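Local coordinates for protein shikimate dehydrogenase (NADP(+)) (Thermus thermophilus, PDB 2D5C) that catalyses the reversible NADPH-linked reduction of 3-dehydroshikimate to shikimate, the fourth step of the chorismate pathway that leads to the aromatic amino acids, at residues L175-R180 and A188-A193; A202-Y207 and T212-E217. All coordinates share one frame; numbering follows the deposited sequence.

Interaction 1: L175-R180 and A188-A193; sequences LVNATR and ASPLPA. With SO4 (sulfate ion), chain C.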
# COMPACT_ATOMS: atom_id res chain seq x y z
N LEU A 175 23.83 18.10 16.99
CA LEU A 175 23.94 18.87 15.76
C LEU A 175 23.77 17.91 14.59
O LEU A 175 24.46 16.89 14.52
CB LEU A 175 25.32 19.54 15.72
CG LEU A 175 25.70 20.47 14.58
CD1 LEU A 175 24.71 21.63 14.48
CD2 LEU A 175 27.11 20.98 14.85
N VAL A 176 22.85 18.22 13.67
CA VAL A 176 22.62 17.35 12.53
C VAL A 176 22.84 18.08 11.22
O VAL A 176 22.23 19.13 10.98
CB VAL A 176 21.17 16.78 12.53
CG1 VAL A 176 20.96 15.86 11.34
CG2 VAL A 176 20.89 16.03 13.81
N ASN A 177 23.72 17.57 10.37
CA ASN A 177 23.89 18.23 9.08
C ASN A 177 22.90 17.65 8.08
O ASN A 177 23.01 16.49 7.70
CB ASN A 177 25.30 18.05 8.51
CG ASN A 177 25.41 18.62 7.11
OD1 ASN A 177 24.89 19.70 6.83
ND2 ASN A 177 26.09 17.89 6.22
N ALA A 178 21.94 18.48 7.68
CA ALA A 178 20.93 18.10 6.71
C ALA A 178 21.08 18.99 5.48
O ALA A 178 20.13 19.19 4.71
CB ALA A 178 19.52 18.23 7.32
N THR A 179 22.27 19.55 5.29
CA THR A 179 22.53 20.38 4.11
C THR A 179 23.32 19.46 3.18
O THR A 179 23.70 18.36 3.57
CB THR A 179 23.44 21.60 4.41
OG1 THR A 179 24.79 21.16 4.60
CG2 THR A 179 22.96 22.36 5.64
N ARG A 180 23.56 19.90 1.96
CA ARG A 180 24.36 19.06 1.08
C ARG A 180 25.82 19.52 1.09
O ARG A 180 26.63 19.06 0.29
CB ARG A 180 23.80 19.06 -0.34
CG ARG A 180 22.47 18.33 -0.44
CD ARG A 180 22.20 17.89 -1.86
NE ARG A 180 22.09 19.02 -2.78
CZ ARG A 180 22.61 19.05 -4.00
NH1 ARG A 180 23.28 17.99 -4.45
NH2 ARG A 180 22.46 20.12 -4.77
N ALA A 188 34.89 20.89 2.39
CA ALA A 188 33.77 21.71 2.80
C ALA A 188 32.95 21.18 3.96
O ALA A 188 32.69 19.99 4.08
CB ALA A 188 32.85 21.94 1.59
N SER A 189 32.55 22.12 4.80
CA SER A 189 31.73 21.82 5.97
C SER A 189 30.74 22.97 6.14
O SER A 189 31.09 24.14 5.94
CB SER A 189 32.61 21.69 7.22
OG SER A 189 31.81 21.72 8.40
N PRO A 190 29.50 22.65 6.53
CA PRO A 190 28.47 23.68 6.71
C PRO A 190 28.68 24.57 7.92
O PRO A 190 28.07 25.64 8.04
CB PRO A 190 27.18 22.85 6.84
CG PRO A 190 27.69 21.60 7.55
CD PRO A 190 28.97 21.30 6.79
N LEU A 191 29.60 24.16 8.79
CA LEU A 191 29.85 24.91 10.01
C LEU A 191 31.33 25.18 10.29
O LEU A 191 32.14 24.26 10.26
CB LEU A 191 29.26 24.10 11.18
CG LEU A 191 29.07 24.73 12.55
CD1 LEU A 191 27.87 25.66 12.51
CD2 LEU A 191 28.83 23.64 13.58
N PRO A 192 31.71 26.45 10.53
CA PRO A 192 33.11 26.78 10.83
C PRO A 192 33.47 26.00 12.10
O PRO A 192 32.64 25.90 13.00
CB PRO A 192 33.06 28.28 11.12
CG PRO A 192 31.90 28.75 10.31
CD PRO A 192 30.87 27.66 10.51
N ALA A 193 34.68 25.45 12.17
CA ALA A 193 35.12 24.66 13.33
C ALA A 193 34.87 25.32 14.69
O ALA A 193 34.48 24.64 15.65
CB ALA A 193 36.61 24.33 13.19
S SO4 C . 36.74 26.83 9.06
O1 SO4 C . 36.57 25.77 10.27
O2 SO4 C . 36.41 28.11 9.63
O3 SO4 C . 37.96 26.78 8.59
O4 SO4 C . 35.70 26.45 8.14
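Thr179 and Pro190 mark the nearest approach of the two backbones, with 7.3 Å between their CA atoms, and no hydrogen bond crosses. At one end the leucines reach toward each other tip to tip: Leu175 CD2 meets Leu191 CD2 at 3.4 Å, tighter than two methyls usually pack. At the other, the ring of Pro190 lies obliquely against two polar side chains, its CG 3.5 Å from Asn177 OD1 and its CB 3.7 Å from Thr179 OG1. Strand 174-177 belongs to the parallel sheet of the NADP-binding Rossmann domain, and 188-193 is part of the irregular loop that leads from it to strand 201-204. As the strand ends, Asn177 forms an Asx turn: its OD1 accepts from Thr179 N at 3.0 Å, the donor standing well above the amide plane. The same oxygen takes the Thr179 OG1 hydroxyl at 2.7 Å, this time in the carbonyl plane on a lone pair. With chi1 at 73°, OG1 sits between the backbone N and carbonyl carbon of Thr179, turned back to that oxygen. A leucine at Asn177 would probably leave both Thr179 donors without this acceptor, with Val181 N still holding the hydroxyl. The Thr179 side chain also lies close to Gly123 of the NADP(+) site, while at the loop's far end Ala193 N donates to a sulfate oxygen, O1, at 2.7 Å.

Interaction 2: A202-Y207 and T212-E217; sequences AVDLVY and TRFLRE. With SO4 (sulfate ion), chain C.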
# COMPACT_ATOMS: atom_id res chain seq x y z
N ALA A 202 26.93 14.69 17.11
CA ALA A 202 26.73 15.19 15.76
C ALA A 202 26.40 14.05 14.81
O ALA A 202 26.94 12.95 14.92
CB ALA A 202 27.98 15.93 15.27
N VAL A 203 25.49 14.31 13.88
CA VAL A 203 25.08 13.32 12.89
C VAL A 203 25.10 13.97 11.52
O VAL A 203 24.68 15.12 11.38
CB VAL A 203 23.64 12.82 13.18
CG1 VAL A 203 23.25 11.76 12.16
CG2 VAL A 203 23.57 12.25 14.61
N ASP A 204 25.63 13.26 10.53
CA ASP A 204 25.69 13.82 9.17
C ASP A 204 24.90 12.91 8.24
O ASP A 204 25.11 11.70 8.23
CB ASP A 204 27.16 13.92 8.69
CG ASP A 204 27.34 14.88 7.51
OD1 ASP A 204 26.34 15.15 6.81
OD2 ASP A 204 28.48 15.35 7.25
N LEU A 205 23.97 13.49 7.48
CA LEU A 205 23.17 12.72 6.53
C LEU A 205 23.99 12.44 5.27
O LEU A 205 23.69 11.49 4.54
CB LEU A 205 21.88 13.47 6.16
CG LEU A 205 20.97 13.90 7.30
CD1 LEU A 205 19.58 14.27 6.76
CD2 LEU A 205 20.85 12.79 8.31
N VAL A 206 24.99 13.27 5.01
CA VAL A 206 25.87 13.09 3.85
C VAL A 206 26.76 11.89 4.17
O VAL A 206 27.38 11.85 5.25
CB VAL A 206 26.78 14.32 3.60
CG1 VAL A 206 27.87 13.97 2.56
CG2 VAL A 206 25.96 15.50 3.13
N TYR A 207 26.81 10.92 3.26
CA TYR A 207 27.65 9.74 3.47
C TYR A 207 28.64 9.51 2.32
O TYR A 207 29.19 8.42 2.18
CB TYR A 207 26.79 8.50 3.73
CG TYR A 207 25.77 8.21 2.66
CD1 TYR A 207 26.14 7.66 1.44
CD2 TYR A 207 24.42 8.50 2.87
CE1 TYR A 207 25.20 7.42 0.44
CE2 TYR A 207 23.47 8.26 1.88
CZ TYR A 207 23.87 7.72 0.67
OH TYR A 207 22.93 7.49 -0.30
N THR A 212 32.95 12.68 6.46
CA THR A 212 32.94 14.04 5.95
C THR A 212 33.78 14.97 6.81
O THR A 212 34.16 14.62 7.93
CB THR A 212 31.50 14.57 5.94
OG1 THR A 212 30.98 14.51 7.27
CG2 THR A 212 30.62 13.70 5.04
N ARG A 213 34.07 16.15 6.28
CA ARG A 213 34.84 17.12 7.04
C ARG A 213 34.07 17.44 8.33
O ARG A 213 34.64 17.46 9.41
CB ARG A 213 35.07 18.39 6.23
CG ARG A 213 35.95 19.37 6.97
CD ARG A 213 36.35 20.61 6.16
NE ARG A 213 37.06 21.52 7.05
CZ ARG A 213 37.10 22.84 6.92
NH1 ARG A 213 36.47 23.45 5.92
NH2 ARG A 213 37.74 23.56 7.83
N PHE A 214 32.76 17.68 8.20
CA PHE A 214 31.89 17.97 9.35
C PHE A 214 32.03 16.92 10.47
O PHE A 214 32.17 17.25 11.65
CB PHE A 214 30.43 18.02 8.86
CG PHE A 214 29.39 18.16 9.95
CD1 PHE A 214 29.04 19.41 10.45
CD2 PHE A 214 28.72 17.04 10.43
CE1 PHE A 214 28.02 19.54 11.41
CE2 PHE A 214 27.70 17.16 11.39
CZ PHE A 214 27.35 18.42 11.87
N LEU A 215 31.96 15.64 10.10
CA LEU A 215 32.05 14.59 11.10
C LEU A 215 33.44 14.50 11.71
O LEU A 215 33.58 14.24 12.90
CB LEU A 215 31.66 13.23 10.52
CG LEU A 215 30.16 12.98 10.32
CD1 LEU A 215 29.96 11.63 9.66
CD2 LEU A 215 29.43 13.03 11.67
N ARG A 216 34.47 14.68 10.89
CA ARG A 216 35.83 14.64 11.40
C ARG A 216 36.05 15.80 12.36
O ARG A 216 36.73 15.65 13.37
CB ARG A 216 36.83 14.68 10.23
CG ARG A 216 36.88 13.40 9.41
CD ARG A 216 37.63 13.61 8.09
NE ARG A 216 37.75 12.40 7.28
CZ ARG A 216 38.69 11.47 7.45
NH1 ARG A 216 39.60 11.61 8.41
NH2 ARG A 216 38.74 10.41 6.65
N GLU A 217 35.47 16.95 12.06
CA GLU A 217 35.60 18.11 12.94
C GLU A 217 34.89 17.83 14.25
O GLU A 217 35.40 18.13 15.33
CB GLU A 217 34.98 19.35 12.30
CG GLU A 217 35.81 19.93 11.18
CD GLU A 217 35.08 21.05 10.46
OE1 GLU A 217 33.88 20.86 10.18
OE2 GLU A 217 35.69 22.10 10.17
S SO4 C . 36.74 26.83 9.06
O1 SO4 C . 36.57 25.77 10.27
O2 SO4 C . 36.41 28.11 9.63
O3 SO4 C . 37.96 26.78 8.59
O4 SO4 C . 35.70 26.45 8.14
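A buried aspartate on the strand grips the cap of the helix that follows it: Thr212 OG1 donates to Asp204 OD2 over a short 2.6 Å, reaching that oxygen on its anti side and 26° out of the carboxylate plane. The hydroxyl works both ways, because Thr212 is the N-cap of helix 213-220 and its OG1 also accepts from Leu215 N at 3.2 Å. With CG anti to the backbone N (chi1 -161°), the Asp204 carboxylate is brought to Thr212, and its other oxygen closes an Asx turn, OD1 accepting from Val206 N at 2.9 Å from above the carboxylate plane. OD1 has a further donor in Asn177 ND2 on the neighbouring strand. Around this polar centre the packing is mostly apolar. Leu215 lays its CG 3.5 Å from Asp204 CB, and the Val206 and Thr212 side chains cross obliquely, CG1 of Val206 3.7 Å from CG2 of Thr212. The Phe214 ring stands steeply to the carboxylate; its CE2 approaches Val203 O at 3.6 Å and also meets the methyl of Ala202. The axes of 202-204 and 213-217 run nearly antiparallel (164°), 8.5 Å apart at their closest, as in the beta-alpha-beta unit of a Rossmann fold, here strand 201-204, helix 213-220 and strand 224-226. Just past the strand, Leu205 belongs to the NADP(+) site and Tyr207 to the shikimate site. With two bonds gripping OD1 and the Thr212 hydroxyl on OD2, the buried carboxylate is held against rotation, and these donors, close to the helix N-terminus, probably favour its charged form.

Overall arrangement
Interaction 1 closes before interaction 2 opens, yet their centres lie only 7 Å apart. Strands 174-177 and 201-204 are neighbours in the parallel sheet of the NADP-binding domain, and the loop through 188-193 connects them in sequence. The two contacts also touch directly: Asn177 N probably bonds to Val203 O in the sheet, and Thr179 O packs against Val206 CG2 beyond it. Helix 213-220 serves both, since Phe214 reaches Leu175, Asn177 and Pro190, and Ser189 OG bonds to Glu217 OE1. The sulfate of interaction 1, probably from the crystallisation liquor, also takes a weak bond from Arg213. Together the contacts pack loop and helix beside strand ends that lead to the NADP(+) and shikimate sites.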